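Long-range contact in putative solute-binding component of ABC transporter (Clostridium phytofermentans, PDB 4YS6), which probably serves as the sugar-binding component of an ABC transporter and holds beta-D-glucose in its binding pocket: residues K37-W51 / L62-N76. Sequence-based numbering, arbitrary orientation. Where two conformers were deposited one is given.
With NA (sodium ion), chain G; BGC (beta-D-glucopyranose), chain D.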
ATOM      1  N   LYS A  37      -8.452 -25.063  15.533  1.00 33.57           N
ATOM      2  CA  LYS A  37      -7.805 -23.766  15.725  1.00 29.37           C
ATOM      3  C   LYS A  37      -6.885 -23.420  14.551  1.00 24.42           C
ATOM      4  O   LYS A  37      -5.885 -22.739  14.728  1.00 24.35           O
ATOM      5  CB  LYS A  37      -7.015 -23.750  17.042  1.00 39.03           C
ATOM      6  CG  LYS A  37      -7.883 -23.588  18.300  1.00 52.87           C
ATOM      7  CD  LYS A  37      -8.444 -22.166  18.424  1.00 55.38           C
ATOM      8  CE  LYS A  37      -9.293 -21.977  19.674  1.00 55.86           C
ATOM      9  NZ  LYS A  37     -10.560 -22.754  19.624  1.00 58.32           N
ATOM     10  N   LEU A  38      -7.240 -23.881  13.357  1.00 22.27           N
ATOM     11  CA  LEU A  38      -6.486 -23.578  12.148  1.00 19.26           C
ATOM     12  C   LEU A  38      -6.971 -22.294  11.493  1.00 18.70           C
ATOM     13  O   LEU A  38      -8.163 -22.110  11.258  1.00 22.17           O
ATOM     14  CB  LEU A  38      -6.591 -24.729  11.149  1.00 25.02           C
ATOM     15  CG  LEU A  38      -5.871 -24.549   9.813  1.00 30.19           C
ATOM     16  CD1 LEU A  38      -4.367 -24.340   9.988  1.00 25.72           C
ATOM     17  CD2 LEU A  38      -6.142 -25.766   8.930  1.00 34.88           C
ATOM     18  N   VAL A  39      -6.026 -21.416  11.201  1.00 17.68           N
ATOM     19  CA  VAL A  39      -6.301 -20.134  10.564  1.00 16.87           C
ATOM     20  C   VAL A  39      -5.557 -20.067   9.252  1.00 16.46           C
ATOM     21  O   VAL A  39      -4.353 -20.355   9.199  1.00 16.88           O
ATOM     22  CB  VAL A  39      -5.867 -18.974  11.470  1.00 19.92           C
ATOM     23  CG1 VAL A  39      -6.068 -17.619  10.787  1.00 21.91           C
ATOM     24  CG2 VAL A  39      -6.633 -19.045  12.754  1.00 17.05           C
ATOM     25  N   GLY A  40      -6.261 -19.683   8.184  1.00 17.94           N
ATOM     26  CA  GLY A  40      -5.629 -19.545   6.893  1.00 15.81           C
ATOM     27  C   GLY A  40      -5.214 -18.102   6.688  1.00 15.09           C
ATOM     28  O   GLY A  40      -5.952 -17.178   7.040  1.00 15.90           O
ATOM     29  N   VAL A  41      -4.033 -17.911   6.118  1.00 14.86           N
ATOM     30  CA  VAL A  41      -3.518 -16.580   5.863  1.00 14.28           C
ATOM     31  C   VAL A  41      -3.051 -16.526   4.432  1.00 15.59           C
ATOM     32  O   VAL A  41      -2.120 -17.252   4.052  1.00 16.27           O
ATOM     33  CB  VAL A  41      -2.348 -16.211   6.809  1.00 15.95           C
ATOM     34  CG1 VAL A  41      -1.884 -14.767   6.560  1.00 19.16           C
ATOM     35  CG2 VAL A  41      -2.756 -16.403   8.282  1.00 16.56           C
ATOM     36  N   ALA A  42      -3.731 -15.705   3.632  1.00 13.81           N
ATOM     37  CA  ALA A  42      -3.467 -15.629   2.209  1.00 13.76           C
ATOM     38  C   ALA A  42      -2.836 -14.281   1.859  1.00 14.64           C
ATOM     39  O   ALA A  42      -3.473 -13.235   2.009  1.00 15.66           O
ATOM     40  CB  ALA A  42      -4.748 -15.831   1.416  1.00 13.98           C
HETATM   41  N   MSE A  43      -1.597 -14.314   1.379  1.00 13.42           N
HETATM   42  CA  MSE A  43      -0.856 -13.095   1.032  1.00 15.15           C
HETATM   43  C   MSE A  43      -0.679 -13.010  -0.490  1.00 16.40           C
HETATM   44  O   MSE A  43      -0.687 -14.040  -1.169  1.00 14.36           O
HETATM   45  CB  MSE A  43       0.518 -13.081   1.729  1.00 15.15           C
HETATM   46  CG  MSE A  43       0.459 -13.065   3.256  1.00 14.37           C
HETATM   47 SE   MSE A  43      -0.007 -11.274   3.826  1.00 25.16          SE
HETATM   48  CE  MSE A  43      -1.459 -11.686   5.045  1.00 38.85           C
ATOM     49  N   PRO A  44      -0.553 -11.793  -1.034  1.00 12.87           N
ATOM     50  CA  PRO A  44      -0.583 -11.674  -2.502  1.00 13.03           C
ATOM     51  C   PRO A  44       0.672 -12.132  -3.225  1.00 15.95           C
ATOM     52  O   PRO A  44       0.551 -12.838  -4.225  1.00 15.92           O
ATOM     53  CB  PRO A  44      -0.799 -10.169  -2.738  1.00 14.05           C
ATOM     54  CG  PRO A  44      -0.345  -9.507  -1.470  1.00 16.79           C
ATOM     55  CD  PRO A  44      -0.652 -10.483  -0.376  1.00 15.06           C
ATOM     56  N   THR A  45       1.841 -11.766  -2.722  1.00 15.56           N
ATOM     57  CA  THR A  45       3.083 -12.073  -3.393  1.00 13.56           C
ATOM     58  C   THR A  45       4.237 -11.806  -2.459  1.00 18.64           C
ATOM     59  O   THR A  45       4.106 -11.005  -1.549  1.00 17.87           O
ATOM     60  CB  THR A  45       3.247 -11.236  -4.658  1.00 16.88           C
ATOM     61  OG1 THR A  45       4.470 -11.575  -5.298  1.00 17.57           O
ATOM     62  CG2 THR A  45       3.263  -9.744  -4.317  1.00 17.49           C
ATOM     63  N   LYS A  46       5.363 -12.477  -2.697  1.00 15.86           N
ATOM     64  CA  LYS A  46       6.622 -12.182  -2.004  1.00 15.05           C
ATOM     65  C   LYS A  46       7.465 -11.152  -2.747  1.00 19.58           C
ATOM     66  O   LYS A  46       8.493 -10.707  -2.232  1.00 17.89           O
ATOM     67  CB  LYS A  46       7.448 -13.464  -1.842  1.00 15.96           C
ATOM     68  CG  LYS A  46       6.872 -14.431  -0.844  1.00 21.03           C
ATOM     69  CD  LYS A  46       7.782 -15.648  -0.707  1.00 26.83           C
ATOM     70  CE  LYS A  46       7.205 -16.647   0.284  1.00 44.03           C
ATOM     71  NZ  LYS A  46       7.994 -17.909   0.353  1.00 57.82           N
ATOM     72  N   ASP A  47       7.025 -10.753  -3.938  1.00 16.61           N
ATOM     73  CA  ASP A  47       7.848  -9.906  -4.823  1.00 15.35           C
ATOM     74  C   ASP A  47       7.644  -8.427  -4.504  1.00 17.37           C
ATOM     75  O   ASP A  47       8.365  -7.572  -5.003  1.00 23.71           O
ATOM     76  CB  ASP A  47       7.526 -10.170  -6.292  1.00 21.31           C
ATOM     77  CG  ASP A  47       7.938 -11.574  -6.744  1.00 43.17           C
ATOM     78  OD1 ASP A  47       9.029 -12.044  -6.345  1.00 40.23           O
ATOM     79  OD2 ASP A  47       7.163 -12.208  -7.492  1.00 53.03           O
ATOM     80  N   LEU A  48       6.648  -8.133  -3.673  1.00 16.60           N
ATOM     81  CA  LEU A  48       6.439  -6.807  -3.120  1.00 14.55           C
ATOM     82  C   LEU A  48       6.788  -6.948  -1.642  1.00 16.93           C
ATOM     83  O   LEU A  48       6.256  -7.815  -0.954  1.00 16.50           O
ATOM     84  CB  LEU A  48       5.004  -6.351  -3.337  1.00 13.63           C
ATOM     85  CG  LEU A  48       4.615  -6.105  -4.797  1.00 15.53           C
ATOM     86  CD1 LEU A  48       3.134  -5.997  -4.973  1.00 14.57           C
ATOM     87  CD2 LEU A  48       5.283  -4.855  -5.316  1.00 18.40           C
ATOM     88  N   GLN A  49       7.726  -6.148  -1.154  1.00 14.48           N
ATOM     89  CA  GLN A  49       8.446  -6.549   0.038  1.00 13.77           C
ATOM     90  C   GLN A  49       7.583  -6.764   1.269  1.00 13.50           C
ATOM     91  O   GLN A  49       7.758  -7.755   1.976  1.00 13.65           O
ATOM     92  CB  GLN A  49       9.512  -5.526   0.401  1.00 14.14           C
ATOM     93  CG  GLN A  49      10.508  -6.044   1.428  1.00 14.59           C
ATOM     94  CD  GLN A  49      11.183  -4.903   2.172  1.00 14.93           C
ATOM     95  OE1 GLN A  49      11.976  -4.159   1.609  1.00 15.29           O
ATOM     96  NE2 GLN A  49      10.859  -4.766   3.434  1.00 15.49           N
ATOM     97  N   ARG A  50       6.684  -5.831   1.550  1.00 13.49           N
ATOM     98  CA  ARG A  50       6.042  -5.809   2.856  1.00 13.58           C
ATOM     99  C   ARG A  50       5.331  -7.122   3.199  1.00 14.02           C
ATOM    100  O   ARG A  50       5.307  -7.525   4.371  1.00 15.15           O
ATOM    101  CB  ARG A  50       5.043  -4.634   2.984  1.00 13.16           C
ATOM    102  CG  ARG A  50       3.861  -4.677   2.076  1.00 12.98           C
ATOM    103  CD  ARG A  50       2.771  -3.730   2.553  1.00 14.89           C
ATOM    104  NE  ARG A  50       2.097  -4.229   3.751  1.00 14.60           N
ATOM    105  CZ  ARG A  50       1.008  -3.663   4.275  1.00 15.03           C
ATOM    106  NH1 ARG A  50       0.516  -2.548   3.762  1.00 12.86           N
ATOM    107  NH2 ARG A  50       0.411  -4.190   5.340  1.00 14.78           N
ATOM    108  N   TRP A  51       4.790  -7.807   2.204  1.00 12.83           N
ATOM    109  CA  TRP A  51       3.934  -8.980   2.461  1.00 12.77           C
ATOM    110  C   TRP A  51       4.735 -10.121   3.036  1.00 13.13           C
ATOM    111  O   TRP A  51       4.174 -10.988   3.700  1.00 13.59           O
ATOM    112  CB  TRP A  51       3.193  -9.419   1.192  1.00 12.66           C
ATOM    113  CG  TRP A  51       2.493  -8.261   0.577  1.00 12.44           C
ATOM    114  CD1 TRP A  51       2.861  -7.607  -0.559  1.00 13.98           C
ATOM    115  CD2 TRP A  51       1.349  -7.551   1.091  1.00 12.28           C
ATOM    116  NE1 TRP A  51       2.032  -6.545  -0.792  1.00 13.32           N
ATOM    117  CE2 TRP A  51       1.108  -6.474   0.216  1.00 12.26           C
ATOM    118  CE3 TRP A  51       0.518  -7.715   2.207  1.00 12.32           C
ATOM    119  CZ2 TRP A  51       0.052  -5.583   0.405  1.00 13.28           C
ATOM    120  CZ3 TRP A  51      -0.515  -6.808   2.398  1.00 12.20           C
ATOM    121  CH2 TRP A  51      -0.740  -5.765   1.504  1.00 13.73           C
ATOM    122  N   LEU A  62       0.012 -15.470  15.411  1.00 16.87           N
ATOM    123  CA  LEU A  62      -1.030 -16.502  15.543  1.00 17.15           C
ATOM    124  C   LEU A  62      -0.538 -17.717  16.324  1.00 18.05           C
ATOM    125  O   LEU A  62      -1.248 -18.245  17.182  1.00 19.74           O
ATOM    126  CB  LEU A  62      -1.521 -16.950  14.175  1.00 17.39           C
ATOM    127  CG  LEU A  62      -2.445 -15.949  13.495  1.00 18.79           C
ATOM    128  CD1 LEU A  62      -2.654 -16.349  12.062  1.00 19.83           C
ATOM    129  CD2 LEU A  62      -3.806 -15.838  14.218  1.00 19.54           C
ATOM    130  N   LYS A  63       0.676 -18.179  16.032  1.00 18.29           N
ATOM    131  CA  LYS A  63       1.194 -19.345  16.746  1.00 20.03           C
ATOM    132  C   LYS A  63       1.396 -19.035  18.222  1.00 22.40           C
ATOM    133  O   LYS A  63       1.090 -19.872  19.090  1.00 22.52           O
ATOM    134  CB  LYS A  63       2.483 -19.836  16.101  1.00 21.07           C
ATOM    135  CG  LYS A  63       2.237 -20.424  14.734  1.00 24.94           C
ATOM    136  CD  LYS A  63       3.494 -21.001  14.114  1.00 40.12           C
ATOM    137  CE  LYS A  63       3.171 -21.672  12.793  1.00 53.71           C
ATOM    138  NZ  LYS A  63       4.390 -22.133  12.076  1.00 65.31           N
ATOM    139  N   ASP A  64       1.853 -17.828  18.522  1.00 20.40           N
ATOM    140  CA  ASP A  64       1.997 -17.395  19.912  1.00 25.57           C
ATOM    141  C   ASP A  64       0.662 -17.372  20.645  1.00 26.89           C
ATOM    142  O   ASP A  64       0.611 -17.597  21.857  1.00 26.31           O
ATOM    143  CB  ASP A  64       2.623 -15.998  19.988  1.00 37.43           C
ATOM    144  CG  ASP A  64       4.144 -16.030  20.017  1.00 58.64           C
ATOM    145  OD1 ASP A  64       4.720 -16.930  20.671  1.00 66.40           O
ATOM    146  OD2 ASP A  64       4.762 -15.139  19.394  1.00 63.70           O
ATOM    147  N   ALA A  65      -0.405 -17.071  19.911  1.00 21.77           N
ATOM    148  CA  ALA A  65      -1.754 -17.006  20.465  1.00 23.58           C
ATOM    149  C   ALA A  65      -2.427 -18.379  20.504  1.00 25.38           C
ATOM    150  O   ALA A  65      -3.564 -18.504  20.966  1.00 23.71           O
ATOM    151  CB  ALA A  65      -2.596 -16.029  19.656  1.00 20.89           C
ATOM    152  N   GLY A  66      -1.739 -19.410  20.020  1.00 23.46           N
ATOM    153  CA  GLY A  66      -2.242 -20.766  20.126  1.00 23.21           C
ATOM    154  C   GLY A  66      -2.906 -21.349  18.899  1.00 21.93           C
ATOM    155  O   GLY A  66      -3.484 -22.427  18.975  1.00 26.35           O
ATOM    156  N   TYR A  67      -2.822 -20.658  17.769  1.00 19.90           N
ATOM    157  CA  TYR A  67      -3.412 -21.160  16.546  1.00 19.51           C
ATOM    158  C   TYR A  67      -2.420 -21.936  15.701  1.00 21.75           C
ATOM    159  O   TYR A  67      -1.203 -21.785  15.848  1.00 25.97           O
ATOM    160  CB  TYR A  67      -3.996 -20.004  15.731  1.00 18.53           C
ATOM    161  CG  TYR A  67      -5.037 -19.248  16.500  1.00 18.55           C
ATOM    162  CD1 TYR A  67      -6.347 -19.703  16.552  1.00 19.57           C
ATOM    163  CD2 TYR A  67      -4.712 -18.098  17.201  1.00 18.41           C
ATOM    164  CE1 TYR A  67      -7.300 -19.016  17.265  1.00 21.91           C
ATOM    165  CE2 TYR A  67      -5.659 -17.415  17.923  1.00 21.54           C
ATOM    166  CZ  TYR A  67      -6.952 -17.878  17.947  1.00 25.99           C
ATOM    167  OH  TYR A  67      -7.908 -17.206  18.662  1.00 22.99           O
ATOM    168  N   GLU A  68      -2.961 -22.806  14.855  1.00 19.72           N
ATOM    169  CA  GLU A  68      -2.215 -23.417  13.766  1.00 23.31           C
ATOM    170  C   GLU A  68      -2.439 -22.529  12.549  1.00 23.49           C
ATOM    171  O   GLU A  68      -3.476 -21.851  12.444  1.00 20.51           O
ATOM    172  CB  GLU A  68      -2.660 -24.853  13.491  1.00 27.86           C
ATOM    173  CG  GLU A  68      -2.389 -25.834  14.622  1.00 44.96           C
ATOM    174  CD  GLU A  68      -0.912 -26.170  14.777  1.00 64.69           C
ATOM    175  OE1 GLU A  68      -0.082 -25.607  14.025  1.00 72.23           O
ATOM    176  OE2 GLU A  68      -0.578 -27.006  15.650  1.00 69.42           O
ATOM    177  N   VAL A  69      -1.457 -22.491  11.660  1.00 22.62           N
ATOM    178  CA  VAL A  69      -1.469 -21.524  10.561  1.00 21.08           C
ATOM    179  C   VAL A  69      -1.189 -22.157   9.215  1.00 23.97           C
ATOM    180  O   VAL A  69      -0.255 -22.933   9.073  1.00 21.68           O
ATOM    181  CB  VAL A  69      -0.427 -20.419  10.785  1.00 19.86           C
ATOM    182  CG1 VAL A  69      -0.461 -19.414   9.658  1.00 19.28           C
ATOM    183  CG2 VAL A  69      -0.681 -19.720  12.103  1.00 27.37           C
ATOM    184  N   ASP A  70      -2.003 -21.799   8.227  1.00 19.44           N
ATOM    185  CA  ASP A  70      -1.775 -22.171   6.833  1.00 21.28           C
ATOM    186  C   ASP A  70      -1.516 -20.888   6.055  1.00 21.08           C
ATOM    187  O   ASP A  70      -2.457 -20.197   5.653  1.00 20.71           O
ATOM    188  CB  ASP A  70      -2.978 -22.922   6.276  1.00 25.23           C
ATOM    189  CG  ASP A  70      -2.773 -23.395   4.832  1.00 31.26           C
ATOM    190  OD1 ASP A  70      -1.673 -23.215   4.269  1.00 32.29           O
ATOM    191  OD2 ASP A  70      -3.722 -23.972   4.270  1.00 40.29           O
ATOM    192  N   LEU A  71      -0.236 -20.556   5.909  1.00 16.64           N
ATOM    193  CA  LEU A  71       0.197 -19.329   5.230  1.00 18.20           C
ATOM    194  C   LEU A  71       0.608 -19.615   3.790  1.00 17.00           C
ATOM    195  O   LEU A  71       1.456 -20.468   3.539  1.00 17.28           O
ATOM    196  CB  LEU A  71       1.359 -18.699   5.985  1.00 22.05           C
ATOM    197  CG  LEU A  71       2.089 -17.546   5.306  1.00 19.26           C
ATOM    198  CD1 LEU A  71       1.162 -16.345   5.168  1.00 21.99           C
ATOM    199  CD2 LEU A  71       3.333 -17.179   6.086  1.00 24.46           C
ATOM    200  N   GLN A  72       0.006 -18.918   2.832  0.60 15.23           N
ATOM    201  CA  GLN A  72       0.357 -19.111   1.432  0.60 15.39           C
ATOM    202  C   GLN A  72       0.448 -17.783   0.712  0.60 15.15           C
ATOM    203  O   GLN A  72      -0.284 -16.830   1.034  0.60 15.15           O
ATOM    204  CB  GLN A  72      -0.654 -20.020   0.734  0.60 18.95           C
ATOM    205  CG  GLN A  72      -0.694 -21.422   1.322  0.60 21.53           C
ATOM    206  CD  GLN A  72      -1.583 -22.355   0.535  0.60 26.30           C
ATOM    207  OE1 GLN A  72      -1.366 -22.566  -0.653  0.60 30.26           O
ATOM    208  NE2 GLN A  72      -2.594 -22.918   1.194  0.60 30.84           N
ATOM    209  N   TYR A  73       1.381 -17.736  -0.237  1.00 16.11           N
ATOM    210  CA  TYR A  73       1.616 -16.577  -1.100  1.00 14.75           C
ATOM    211  C   TYR A  73       1.262 -16.932  -2.535  1.00 16.79           C
ATOM    212  O   TYR A  73       1.595 -18.024  -3.000  1.00 17.08           O
ATOM    213  CB  TYR A  73       3.074 -16.125  -1.066  1.00 15.40           C
ATOM    214  CG  TYR A  73       3.496 -15.506   0.236  1.00 16.37           C
ATOM    215  CD1 TYR A  73       3.847 -16.299   1.313  1.00 19.67           C
ATOM    216  CD2 TYR A  73       3.537 -14.136   0.381  1.00 16.27           C
ATOM    217  CE1 TYR A  73       4.239 -15.735   2.516  1.00 18.63           C
ATOM    218  CE2 TYR A  73       3.927 -13.555   1.577  1.00 18.08           C
ATOM    219  CZ  TYR A  73       4.263 -14.355   2.639  1.00 15.04           C
ATOM    220  OH  TYR A  73       4.653 -13.808   3.836  1.00 20.49           O
ATOM    221  N   ALA A  74       0.664 -15.986  -3.258  1.00 15.60           N
ATOM    222  CA  ALA A  74       0.072 -16.297  -4.560  1.00 14.90           C
ATOM    223  C   ALA A  74       0.794 -15.762  -5.815  1.00 16.93           C
ATOM    224  O   ALA A  74       0.262 -15.860  -6.911  1.00 18.02           O
ATOM    225  CB  ALA A  74      -1.356 -15.804  -4.568  1.00 16.42           C
ATOM    226  N   SER A  75       1.993 -15.211  -5.644  0.64 16.27           N
ATOM    227  CA  SER A  75       2.774 -14.687  -6.772  0.64 17.06           C
ATOM    228  C   SER A  75       1.997 -13.673  -7.600  0.64 19.06           C
ATOM    229  O   SER A  75       2.211 -13.539  -8.798  0.64 17.42           O
ATOM    230  CB  SER A  75       3.250 -15.819  -7.672  0.64 22.59           C
ATOM    231  OG  SER A  75       4.316 -15.371  -8.484  0.64 29.64           O
ATOM    232  N   ASN A  76       1.108 -12.935  -6.946  1.00 16.85           N
ATOM    233  CA  ASN A  76       0.275 -11.925  -7.619  1.00 14.91           C
ATOM    234  C   ASN A  76      -0.566 -12.494  -8.765  1.00 15.16           C
ATOM    235  O   ASN A  76      -0.977 -11.771  -9.690  1.00 17.49           O
ATOM    236  CB  ASN A  76       1.152 -10.755  -8.122  1.00 17.00           C
ATOM    237  CG  ASN A  76       0.962  -9.486  -7.316  1.00 23.14           C
ATOM    238  OD1 ASN A  76       0.357  -9.495  -6.246  1.00 21.13           O
ATOM    239  ND2 ASN A  76       1.510  -8.382  -7.820  1.00 20.47           N
TER
HETATM  240 NA    NA G 406       2.305 -13.177 -11.166  1.00 32.36          NA
HETATM  241  C2  BGC D 403      -0.499  -1.572   0.429  1.00 10.88           C
HETATM  242  C3  BGC D 403       0.809  -0.867   0.271  1.00 12.91           C
HETATM  243  C4  BGC D 403       1.720  -1.560  -0.652  1.00 10.44           C
HETATM  244  C5  BGC D 403       1.077  -1.870  -1.969  1.00 11.03           C
HETATM  245  C6  BGC D 403       1.905  -2.768  -2.863  1.00 13.09           C
HETATM  246  C1  BGC D 403      -1.176  -1.708  -0.950  1.00 12.38           C
HETATM  247  O1  BGC D 403      -2.302  -2.332  -0.892  1.00 17.69           O
HETATM  248  O2  BGC D 403      -1.351  -0.831   1.294  1.00 11.78           O
HETATM  249  O3  BGC D 403       1.395  -0.765   1.624  1.00 12.38           O
HETATM  250  O4  BGC D 403       2.878  -0.746  -0.965  1.00 12.51           O
HETATM  251  O5  BGC D 403      -0.181  -2.556  -1.697  1.00 12.54           O
HETATM  252  O6  BGC D 403       2.428  -3.883  -2.157  1.00 12.98           O
HETATM  253  O   HOH W   1       4.405 -13.346 -10.089  1.00 33.57           O
HETATM  254  O   HOH W   2       1.292 -11.469 -12.011  1.00 41.53           O
HETATM  255  O   HOH W   3       3.403 -15.436 -11.512  1.00 27.91           O
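Y73 rises from the end of strand 68-73 into the loop after strand 38-43, its ring gripped from both faces. K46 lies across one face: chi1 (-71°) sets CG over the ring, 3.8 Å from its centroid, in a CH-pi contact, and the extended chain carries CE on over CD1. On the opposite face is M43, a selenomethionine running alongside the ring, with CB 3.4 Å from Y73 CE2. The phenol OH donates to W51 O (2.9 Å), tying the strand's end to the first turn of helix 50-64. W51 itself is clasped between R50 CG and P44 CG, and its NE1 donates to glucose O6 at 3.0 Å; R50 NH1 reaches O3 and also pairs with D124.

Further back, the packing is mostly aliphatic: L71 CD1 lies 3.7 Å from V41 CG1, while L62 CD1 comes down from the helix to meet V41 CG2 tip to tip and V39 CG1 crosswise. Backbone bonds such as M43 N to Q72 O (2.9 Å) zip the parallel strands together. This is a right-handed beta-alpha-beta crossover at the sheet edge of a periplasmic binding protein fold, the loop after strand 38-43 and the helix start supplying L48, R50 and W51 to the glucose pocket.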